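Local coordinates for erythrocyte membrane protein 1 (Plasmodium falciparum, PDB 6S8T), which is the DBLbeta domain of a PfEMP1 surface protein and binds the host receptor ICAM-1 in adhesion of malaria-infected red blood cells, at residues G78-K83 with H117-N122; G190-G195 with K206-L211. One frame throughout, in Å; residues are numbered along the deposited sequence.

Contact 1. Residues G78-K83 with H117-N122; sequences GACTGK and HMCTSN
K83 lies along the backbone of 117-122 and meets it with most of its length. Its CB starts over H117, with the carbonyl O as nearest atom. The chain then bends at chi2 (-67°) and runs extended from there, which lays it alongside the M118 carbonyl. CG passes M118 O, and CD comes to 3.4 Å from the same oxygen. CE keeps that distance from M118 O and also borders S121 CB. At the tip, K83 NZ donates to a water at 3.2 Å. This water in turn donates to M118 O. NZ also forms a salt bridge with E124, which takes the hydroxyl of T120 as well. NZ thus reaches E124 at the far end of the short helix 121-124 directly and, through the water, M118 before it.

The covalent tie is the disulfide C80-C119, with SG to SG at 2.0 Å and a chi3 of 96°. It staples a long loop of this Duffy-binding-like domain to the segment leading into helix 121-124. C119 sits at the centre of an inverse gamma turn, and its backbone N is held by D152 of helix 137-163. Next to the disulfide, A79 O accepts a hydrogen bond from S121 N at 3.0 Å. The donor lies in the carbonyl plane of A79, on a lone pair, and the bond is fairly straight at 159°. A79 CB rests against N122 OD1 at 3.6 Å. That oxygen is buried without a polar partner, while ND2 of the same amide binds D144.

S121 CB packs against two carbonyl oxygens, those of A79 and G78. Its OG bonds to R72 NH2.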
loop_
_atom_site.group_PDB
_atom_site.type_symbol
_atom_site.label_atom_id
_atom_site.label_comp_id
_atom_site.label_asym_id
_atom_site.label_seq_id
_atom_site.Cartn_x
_atom_site.Cartn_y
_atom_site.Cartn_z
ATOM N N GLY A 78 13.075 -7.112 18.007
ATOM C CA GLY A 78 12.384 -7.735 16.901
ATOM C C GLY A 78 11.801 -6.721 15.936
ATOM O O GLY A 78 11.589 -5.554 16.264
ATOM N N ALA A 79 11.540 -7.184 14.712
ATOM C CA ALA A 79 10.985 -6.291 13.701
ATOM C C ALA A 79 9.545 -5.910 14.016
ATOM O O ALA A 79 9.124 -4.786 13.716
ATOM C CB ALA A 79 11.078 -6.932 12.317
ATOM N N CYS A 80 8.775 -6.819 14.620
ATOM C CA CYS A 80 7.398 -6.538 15.001
ATOM C C CYS A 80 7.274 -6.041 16.436
ATOM O O CYS A 80 6.170 -6.061 16.994
ATOM C CB CYS A 80 6.521 -7.777 14.807
ATOM S SG CYS A 80 6.244 -8.305 13.095
ATOM N N THR A 81 8.372 -5.595 17.043
ATOM C CA THR A 81 8.345 -5.189 18.444
ATOM C C THR A 81 7.449 -3.971 18.630
ATOM O O THR A 81 7.679 -2.916 18.028
ATOM C CB THR A 81 9.759 -4.889 18.938
ATOM O OG1 THR A 81 10.523 -6.101 18.964
ATOM C CG2 THR A 81 9.719 -4.296 20.337
ATOM N N GLY A 82 6.419 -4.130 19.454
ATOM C CA GLY A 82 5.529 -3.031 19.785
ATOM C C GLY A 82 4.674 -2.508 18.650
ATOM O O GLY A 82 4.441 -1.296 18.568
ATOM N N LYS A 83 4.192 -3.387 17.776
ATOM C CA LYS A 83 3.351 -2.997 16.655
ATOM C C LYS A 83 1.945 -3.556 16.833
ATOM O O LYS A 83 1.774 -4.720 17.210
ATOM C CB LYS A 83 3.940 -3.484 15.324
ATOM C CG LYS A 83 5.338 -2.950 15.014
ATOM C CD LYS A 83 5.331 -1.445 14.773
ATOM C CE LYS A 83 6.733 -0.924 14.501
ATOM N NZ LYS A 83 6.767 0.555 14.327
ATOM N N HIS A 117 0.907 -0.194 11.008
ATOM C CA HIS A 117 1.428 -1.185 11.944
ATOM C C HIS A 117 2.432 -2.130 11.289
ATOM O O HIS A 117 2.555 -3.290 11.695
ATOM C CB HIS A 117 0.279 -1.970 12.575
ATOM C CG HIS A 117 -0.764 -1.100 13.205
ATOM N ND1 HIS A 117 -0.499 -0.282 14.282
ATOM C CD2 HIS A 117 -2.069 -0.910 12.900
ATOM C CE1 HIS A 117 -1.599 0.368 14.620
ATOM N NE2 HIS A 117 -2.566 0.002 13.799
ATOM N N MET A 118 3.158 -1.643 10.288
ATOM C CA MET A 118 4.165 -2.439 9.603
ATOM C C MET A 118 5.339 -2.743 10.534
ATOM O O MET A 118 5.711 -1.930 11.383
ATOM C CB MET A 118 4.640 -1.690 8.356
ATOM C CG MET A 118 5.321 -2.530 7.298
ATOM S SD MET A 118 5.437 -1.625 5.737
ATOM C CE MET A 118 6.655 -2.612 4.873
ATOM N N CYS A 119 5.926 -3.933 10.367
ATOM C CA CYS A 119 6.996 -4.409 11.254
ATOM C C CYS A 119 8.352 -3.914 10.753
ATOM O O CYS A 119 9.116 -4.634 10.107
ATOM C CB CYS A 119 6.977 -5.931 11.358
ATOM S SG CYS A 119 5.510 -6.662 12.129
ATOM N N THR A 120 8.669 -2.662 11.089
ATOM C CA THR A 120 9.933 -2.044 10.701
ATOM C C THR A 120 10.712 -1.537 11.912
ATOM O O THR A 120 11.539 -0.631 11.790
ATOM C CB THR A 120 9.696 -0.906 9.713
ATOM O OG1 THR A 120 8.812 0.057 10.302
ATOM C CG2 THR A 120 9.079 -1.435 8.431
ATOM N N SER A 121 10.472 -2.132 13.083
ATOM C CA SER A 121 11.068 -1.627 14.314
ATOM C C SER A 121 12.581 -1.817 14.337
ATOM O O SER A 121 13.298 -0.983 14.903
ATOM C CB SER A 121 10.422 -2.308 15.522
ATOM O OG SER A 121 10.932 -1.790 16.735
ATOM N N ASN A 122 13.086 -2.898 13.738
ATOM C CA ASN A 122 14.532 -3.076 13.657
ATOM C C ASN A 122 15.170 -1.973 12.823
ATOM O O ASN A 122 16.259 -1.486 13.150
ATOM C CB ASN A 122 14.868 -4.454 13.080
ATOM C CG ASN A 122 14.353 -4.640 11.663
ATOM O OD1 ASN A 122 13.222 -4.269 11.351
ATOM N ND2 ASN A 122 15.182 -5.218 10.797
HETATM O O HOH W 1 5.042 0.548 11.662
#

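Contact 2. Residues G190-G195 with K206-L211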
loop_
_atom_site.group_PDB
_atom_site.type_symbol
_atom_site.label_atom_id
_atom_site.label_comp_id
_atom_site.label_asym_id
_atom_site.label_seq_id
_atom_site.Cartn_x
_atom_site.Cartn_y
_atom_site.Cartn_z
ATOM N N GLY A 190 9.941 -1.009 -0.336
ATOM C CA GLY A 190 10.768 -0.394 -1.364
ATOM C C GLY A 190 10.676 1.121 -1.356
ATOM O O GLY A 190 11.676 1.814 -1.562
ATOM N N ASP A 191 9.478 1.658 -1.108
ATOM C CA ASP A 191 9.332 3.108 -1.047
ATOM C C ASP A 191 9.959 3.691 0.215
ATOM O O ASP A 191 10.403 4.846 0.202
ATOM C CB ASP A 191 7.857 3.492 -1.162
ATOM C CG ASP A 191 7.356 3.435 -2.602
ATOM O OD1 ASP A 191 8.188 3.194 -3.506
ATOM O OD2 ASP A 191 6.140 3.621 -2.831
ATOM N N ILE A 192 10.019 2.918 1.303
ATOM C CA ILE A 192 10.707 3.389 2.503
ATOM C C ILE A 192 12.205 3.482 2.253
ATOM O O ILE A 192 12.851 4.472 2.619
ATOM C CB ILE A 192 10.395 2.474 3.703
ATOM C CG1 ILE A 192 8.915 2.557 4.080
ATOM C CG2 ILE A 192 11.260 2.844 4.899
ATOM C CD1 ILE A 192 8.543 1.695 5.269
ATOM N N ILE A 193 12.783 2.456 1.625
ATOM C CA ILE A 193 14.217 2.449 1.355
ATOM C C ILE A 193 14.593 3.558 0.376
ATOM O O ILE A 193 15.614 4.233 0.547
ATOM C CB ILE A 193 14.648 1.062 0.838
ATOM C CG1 ILE A 193 14.322 -0.018 1.872
ATOM C CG2 ILE A 193 16.132 1.046 0.511
ATOM C CD1 ILE A 193 14.995 0.199 3.209
ATOM N N ARG A 194 13.783 3.768 -0.660
ATOM C CA ARG A 194 14.103 4.777 -1.665
ATOM C C ARG A 194 13.721 6.190 -1.239
ATOM O O ARG A 194 14.166 7.148 -1.878
ATOM C CB ARG A 194 13.418 4.444 -2.997
ATOM C CG ARG A 194 14.009 3.244 -3.736
ATOM C CD ARG A 194 13.154 2.843 -4.947
ATOM N NE ARG A 194 11.824 2.389 -4.547
ATOM C CZ ARG A 194 10.958 1.772 -5.347
ATOM N NH1 ARG A 194 11.276 1.520 -6.612
ATOM N NH2 ARG A 194 9.771 1.401 -4.877
ATOM N N GLY A 195 12.925 6.349 -0.183
ATOM C CA GLY A 195 12.518 7.668 0.263
ATOM C C GLY A 195 11.257 8.214 -0.372
ATOM O O GLY A 195 11.015 9.423 -0.288
ATOM N N LYS A 206 12.952 9.289 12.204
ATOM C CA LYS A 206 14.145 8.633 12.728
ATOM C C LYS A 206 14.630 7.537 11.786
ATOM O O LYS A 206 15.840 7.349 11.614
ATOM C CB LYS A 206 13.856 8.060 14.116
ATOM C CG LYS A 206 15.017 7.304 14.738
ATOM C CD LYS A 206 14.695 6.882 16.163
ATOM C CE LYS A 206 13.442 6.025 16.213
ATOM N NZ LYS A 206 13.121 5.589 17.599
ATOM N N LEU A 207 13.701 6.811 11.162
ATOM C CA LEU A 207 14.085 5.757 10.232
ATOM C C LEU A 207 14.767 6.332 8.995
ATOM O O LEU A 207 15.800 5.814 8.552
ATOM C CB LEU A 207 12.854 4.932 9.852
ATOM C CG LEU A 207 12.950 3.895 8.733
ATOM C CD1 LEU A 207 14.176 3.021 8.891
ATOM C CD2 LEU A 207 11.692 3.038 8.722
ATOM N N GLN A 208 14.216 7.409 8.431
ATOM C CA GLN A 208 14.833 8.015 7.256
ATOM C C GLN A 208 16.198 8.607 7.577
ATOM O O GLN A 208 17.069 8.656 6.702
ATOM C CB GLN A 208 13.913 9.085 6.671
ATOM C CG GLN A 208 12.668 8.529 6.011
ATOM C CD GLN A 208 12.991 7.618 4.842
ATOM O OE1 GLN A 208 13.929 7.870 4.082
ATOM N NE2 GLN A 208 12.218 6.543 4.698
ATOM N N GLY A 209 16.408 9.054 8.817
ATOM C CA GLY A 209 17.700 9.613 9.177
ATOM C C GLY A 209 18.803 8.573 9.180
ATOM O O GLY A 209 19.945 8.862 8.810
ATOM N N HIS A 210 18.478 7.347 9.599
ATOM C CA HIS A 210 19.461 6.270 9.576
ATOM C C HIS A 210 19.863 5.926 8.148
ATOM O O HIS A 210 21.043 5.685 7.873
ATOM C CB HIS A 210 18.906 5.037 10.287
ATOM C CG HIS A 210 18.641 5.244 11.745
ATOM N ND1 HIS A 210 19.249 6.238 12.480
ATOM C CD2 HIS A 210 17.833 4.581 12.607
ATOM C CE1 HIS A 210 18.828 6.179 13.731
ATOM N NE2 HIS A 210 17.968 5.182 13.835
ATOM N N LEU A 211 18.896 5.904 7.226
ATOM C CA LEU A 211 19.199 5.541 5.845
ATOM C C LEU A 211 20.058 6.602 5.164
ATOM O O LEU A 211 20.918 6.274 4.338
ATOM C CB LEU A 211 17.905 5.318 5.062
ATOM C CG LEU A 211 17.001 4.182 5.546
ATOM C CD1 LEU A 211 15.761 4.071 4.667
ATOM C CD2 LEU A 211 17.762 2.867 5.575
#
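I192 and I193 meet L207, Q208 and L211 where two helices of the Duffy-binding-like domain pack together. The first segment is the C-terminal end of helix 172-194, closed by a Schellman motif. The second is a middle part of helix 202-221. The short axes approach to 10.4 Å and run at 60° to each other.

G190 begins the walk on the side turned from the partner helix. Its carbonyl O takes two donors from opposite faces, the backbone N and the side-chain NE of R194. D191 follows, with OD1 in a salt bridge to R194 NH2 and OD2 in another to R296.

I192 is the first to touch helix 202-221. Its CG2 meets L207 CD2 at 3.9 Å. The two side chains cross at about a right angle. The same methyl lies 3.8 Å from Q208 NE2. L207 also packs on L123 and E124 of helix 121-124.

I193 has its CB directed away from the partner helix, yet its CD1 reaches L211 CD1 at 4.2 Å. L211 CD1 lies closer still to the backbone, 3.6 Å from I192 O. W252 of helix 246-268 touches I193 as well. R194 belongs to the far side of the helix, where it makes a cation-pi contact with W253.

G195 ends the helix with a positive phi, as the C-prime residue of the motif. Its CA is 4.1 Å from Q208 OE1, which accepts a hydrogen bond from R249. The nitrogen of the same amide makes the hydrogen bond across the interface: bent at chi2 (-61°), Q208 sends NE2 to I192 O in a 3.0 Å bond, nearly straight at 173°.

Contacts 1 and 2 follow each other along the chain. Their centres lie 15 Å apart, and their nearest atoms come to about 4 Å without touching. Both are mainly buried, though each has partly exposed residues. Contact 1 holds an irregular loop by a disulfide, one backbone bond, a bridging water and the packed chain of K83. Contact 2 joins two helices through aliphatic side chains and one amide, and buries about half as much surface. Helix 121-124 connects them: 117-122 leads into it, while L207 packs on it. Helix 172-194 is also shared, since M118 touches L189 on it and the C-terminal end of that helix forms half of contact 2.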